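Local coordinates for protein Amy13K (Eubacterium rectale DSM 17629, PDB 6B3P) that probably helps a surface-anchored alpha-amylase of a gut bacterium hold starch, through paired family 26 carbohydrate-binding modules that bind malto-oligosaccharide, at residues 61-65 with 66-70. Sequence-based numbering, arbitrary orientation.
Sequences LNDDG and HGNQL. With GLC (alpha-D-glucopyranose), chain C; FMT (formic acid), chain P.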
ATOM      1  N   LEU A  61       8.590 -18.249  -3.600  1.00 22.79           N
ATOM      2  CA  LEU A  61       9.526 -17.144  -3.738  1.00 22.44           C
ATOM      3  C   LEU A  61      10.683 -17.592  -4.630  1.00 23.11           C
ATOM      4  O   LEU A  61      11.171 -18.714  -4.506  1.00 26.41           O
ATOM      5  CB  LEU A  61      10.027 -16.689  -2.366  1.00 21.43           C
ATOM      6  CG  LEU A  61       8.954 -16.091  -1.449  1.00 20.11           C
ATOM      7  CD1 LEU A  61       9.429 -16.061  -0.003  1.00 24.99           C
ATOM      8  CD2 LEU A  61       8.573 -14.692  -1.916  1.00 26.08           C
ATOM      9  N   ASN A  62      11.110 -16.712  -5.530  1.00 25.33           N
ATOM     10  CA  ASN A  62      12.090 -17.068  -6.554  1.00 24.04           C
ATOM     11  C   ASN A  62      12.916 -15.852  -6.970  1.00 22.54           C
ATOM     12  O   ASN A  62      12.609 -14.732  -6.568  1.00 24.71           O
ATOM     13  CB  ASN A  62      11.380 -17.679  -7.768  1.00 23.63           C
ATOM     14  CG  ASN A  62      10.409 -16.715  -8.424  1.00 30.36           C
ATOM     15  OD1 ASN A  62      10.815 -15.705  -8.995  1.00 27.79           O
ATOM     16  ND2 ASN A  62       9.115 -17.031  -8.356  1.00 28.43           N
ATOM     17  N   ASP A  63      13.957 -16.068  -7.773  1.00 25.71           N
ATOM     18  CA  ASP A  63      14.803 -14.963  -8.227  1.00 30.00           C
ATOM     19  C   ASP A  63      14.350 -14.436  -9.590  1.00 31.96           C
ATOM     20  O   ASP A  63      15.171 -14.101 -10.445  1.00 27.52           O
ATOM     21  CB  ASP A  63      16.280 -15.385  -8.273  1.00 29.58           C
ATOM     22  CG  ASP A  63      16.541 -16.562  -9.196  1.00 31.19           C
ATOM     23  OD1 ASP A  63      15.602 -17.047  -9.860  1.00 32.97           O
ATOM     24  OD2 ASP A  63      17.709 -17.000  -9.260  1.00 37.72           O
ATOM     25  N   ASP A  64      13.035 -14.374  -9.773  1.00 28.90           N
ATOM     26  CA  ASP A  64      12.420 -13.699 -10.916  1.00 29.17           C
ATOM     27  C   ASP A  64      12.825 -14.294 -12.267  1.00 29.11           C
ATOM     28  O   ASP A  64      13.111 -13.563 -13.215  1.00 30.68           O
ATOM     29  CB  ASP A  64      12.764 -12.205 -10.880  1.00 25.01           C
ATOM     30  CG  ASP A  64      11.743 -11.345 -11.617  1.00 39.13           C
ATOM     31  OD1 ASP A  64      10.706 -11.877 -12.065  1.00 33.30           O
ATOM     32  OD2 ASP A  64      11.968 -10.121 -11.732  1.00 33.92           O
ATOM     33  N   GLY A  65      12.843 -15.621 -12.352  1.00 25.95           N
ATOM     34  CA  GLY A  65      13.028 -16.299 -13.623  1.00 31.07           C
ATOM     35  C   GLY A  65      14.466 -16.636 -13.973  1.00 34.19           C
ATOM     36  O   GLY A  65      14.762 -16.903 -15.138  1.00 38.44           O
ATOM     37  N   HIS A  66      15.350 -16.640 -12.978  1.00 37.29           N
ATOM     38  CA  HIS A  66      16.777 -16.860 -13.218  1.00 35.74           C
ATOM     39  C   HIS A  66      17.299 -18.145 -12.571  1.00 35.61           C
ATOM     40  O   HIS A  66      18.476 -18.239 -12.222  1.00 31.53           O
ATOM     41  CB  HIS A  66      17.578 -15.650 -12.726  1.00 33.36           C
ATOM     42  CG  HIS A  66      17.346 -14.411 -13.536  1.00 36.12           C
ATOM     43  ND1 HIS A  66      16.624 -13.335 -13.066  1.00 44.74           N
ATOM     44  CD2 HIS A  66      17.730 -14.086 -14.793  1.00 44.46           C
ATOM     45  CE1 HIS A  66      16.579 -12.397 -13.996  1.00 42.22           C
ATOM     46  NE2 HIS A  66      17.242 -12.829 -15.054  1.00 52.93           N
ATOM     47  N   GLY A  67      16.416 -19.129 -12.412  1.00 30.66           N
ATOM     48  CA  GLY A  67      16.836 -20.494 -12.137  1.00 26.76           C
ATOM     49  C   GLY A  67      16.769 -20.978 -10.700  1.00 25.64           C
ATOM     50  O   GLY A  67      17.061 -22.147 -10.439  1.00 28.04           O
ATOM     51  N   ASN A  68      16.390 -20.105  -9.772  1.00 22.79           N
ATOM     52  CA  ASN A  68      16.355 -20.478  -8.358  1.00 25.67           C
ATOM     53  C   ASN A  68      15.049 -20.110  -7.668  1.00 24.21           C
ATOM     54  O   ASN A  68      14.519 -19.017  -7.855  1.00 25.75           O
ATOM     55  CB  ASN A  68      17.526 -19.826  -7.626  1.00 26.89           C
ATOM     56  CG  ASN A  68      18.857 -20.177  -8.249  1.00 23.87           C
ATOM     57  OD1 ASN A  68      19.494 -19.348  -8.896  1.00 28.07           O
ATOM     58  ND2 ASN A  68      19.281 -21.418  -8.063  1.00 21.00           N
ATOM     59  N   GLN A  69      14.545 -21.037  -6.860  1.00 25.53           N
ATOM     60  CA  GLN A  69      13.304 -20.829  -6.126  1.00 31.98           C
ATOM     61  C   GLN A  69      13.326 -21.568  -4.796  1.00 27.90           C
ATOM     62  O   GLN A  69      13.975 -22.607  -4.659  1.00 24.47           O
ATOM     63  CB  GLN A  69      12.113 -21.304  -6.953  1.00 24.36           C
ATOM     64  CG  GLN A  69      12.072 -22.804  -7.096  1.00 27.33           C
ATOM     65  CD  GLN A  69      11.085 -23.269  -8.141  1.00 32.93           C
ATOM     66  OE1 GLN A  69      11.230 -22.984  -9.334  1.00 29.21           O
ATOM     67  NE2 GLN A  69      10.065 -23.992  -7.695  1.00 27.62           N
ATOM     68  N   LEU A  70      12.598 -21.030  -3.823  1.00 25.32           N
ATOM     69  CA  LEU A  70      12.436 -21.685  -2.536  1.00 21.97           C
ATOM     70  C   LEU A  70      11.275 -22.671  -2.590  1.00 25.44           C
ATOM     71  O   LEU A  70      10.463 -22.644  -3.515  1.00 26.07           O
ATOM     72  CB  LEU A  70      12.206 -20.651  -1.435  1.00 21.41           C
ATOM     73  CG  LEU A  70      13.233 -19.518  -1.367  1.00 24.47           C
ATOM     74  CD1 LEU A  70      12.930 -18.609  -0.187  1.00 22.57           C
ATOM     75  CD2 LEU A  70      14.657 -20.057  -1.280  1.00 25.95           C
TER
HETATM   76  C1  GLC C   2       8.252 -23.191 -13.241  1.00 34.55           C
HETATM   77  C2  GLC C   2       8.655 -23.390 -11.794  1.00 30.75           C
HETATM   78  C3  GLC C   2       7.693 -24.378 -11.151  1.00 31.90           C
HETATM   79  C4  GLC C   2       6.250 -23.955 -11.344  1.00 24.55           C
HETATM   80  C5  GLC C   2       5.975 -23.682 -12.804  1.00 25.87           C
HETATM   81  C6  GLC C   2       4.548 -23.182 -12.965  1.00 30.33           C
HETATM   82  O2  GLC C   2       9.999 -23.803 -11.697  1.00 27.99           O
HETATM   83  O3  GLC C   2       7.950 -24.502  -9.789  1.00 26.18           O
HETATM   84  O4  GLC C   2       5.386 -24.944 -10.844  1.00 25.27           O
HETATM   85  O5  GLC C   2       6.904 -22.755 -13.275  1.00 29.32           O
HETATM   86  O6  GLC C   2       4.235 -22.742 -14.252  1.00 33.09           O
HETATM   87  C   FMT P 417      13.328 -20.286 -12.603  1.00 11.86           C
HETATM   88  O1  FMT P 417      13.394 -19.348 -13.378  1.00 28.26           O
HETATM   89  O2  FMT P 417      12.998 -21.399 -12.991  1.00 56.93           O
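D63 turns its carboxylate into the loop and grips H66 and N68 by their backbones, holding together the reversal that follows strand 57-62. CG lies between the backbone N and the carbonyl carbon (chi1 59°), which lets OD1 accept hydrogen bonds from H66 N and N68 N, each 3.2 Å from OD1 and above the carboxylate plane, on opposite faces. Aspartate suits this spot: its chain is short enough to fold back on the loop, and one carboxylate oxygen can accept two N-H groups. Replacing it with an alanine would probably leave both amides without this acceptor and the turn freer to shift. H66 ND1 adds a further bond across the bend, 3.1 Å from D63 O, which sits at the ring edge in its plane. N62 OD1 accepts from D64 N in an Asx turn, while its ND2 bonds to P31 O.

Backbone bonds join the two arms, which run antiparallel. D63 N donates to N68 O (3.0 Å), and L70 N meets L61 O at 2.8 Å, nearly straight at 169°; N62 and Q69 form the bridge between them. At the particular backbone angles of G65 and G67 a CB would be jammed against the carbonyl O of the residue before, so glycine fits both.

The leucines L61 and L70 make an apolar contact, L61 CB lying 4.1 Å from L70 CD1; both also pack on Y7 and F87.

From the bridge itself, the Q69 side chain leads away from N62, and its amide end meets glucose: OE1 accepts from O2 at 2.8 Å and NE2 donates to O3 at 3.0 Å. An amide, donor and acceptor side by side, matches this vicinal diol, and the bonds that hold the loop probably help to place Q69, beside W30, for the bound malto-oligosaccharide.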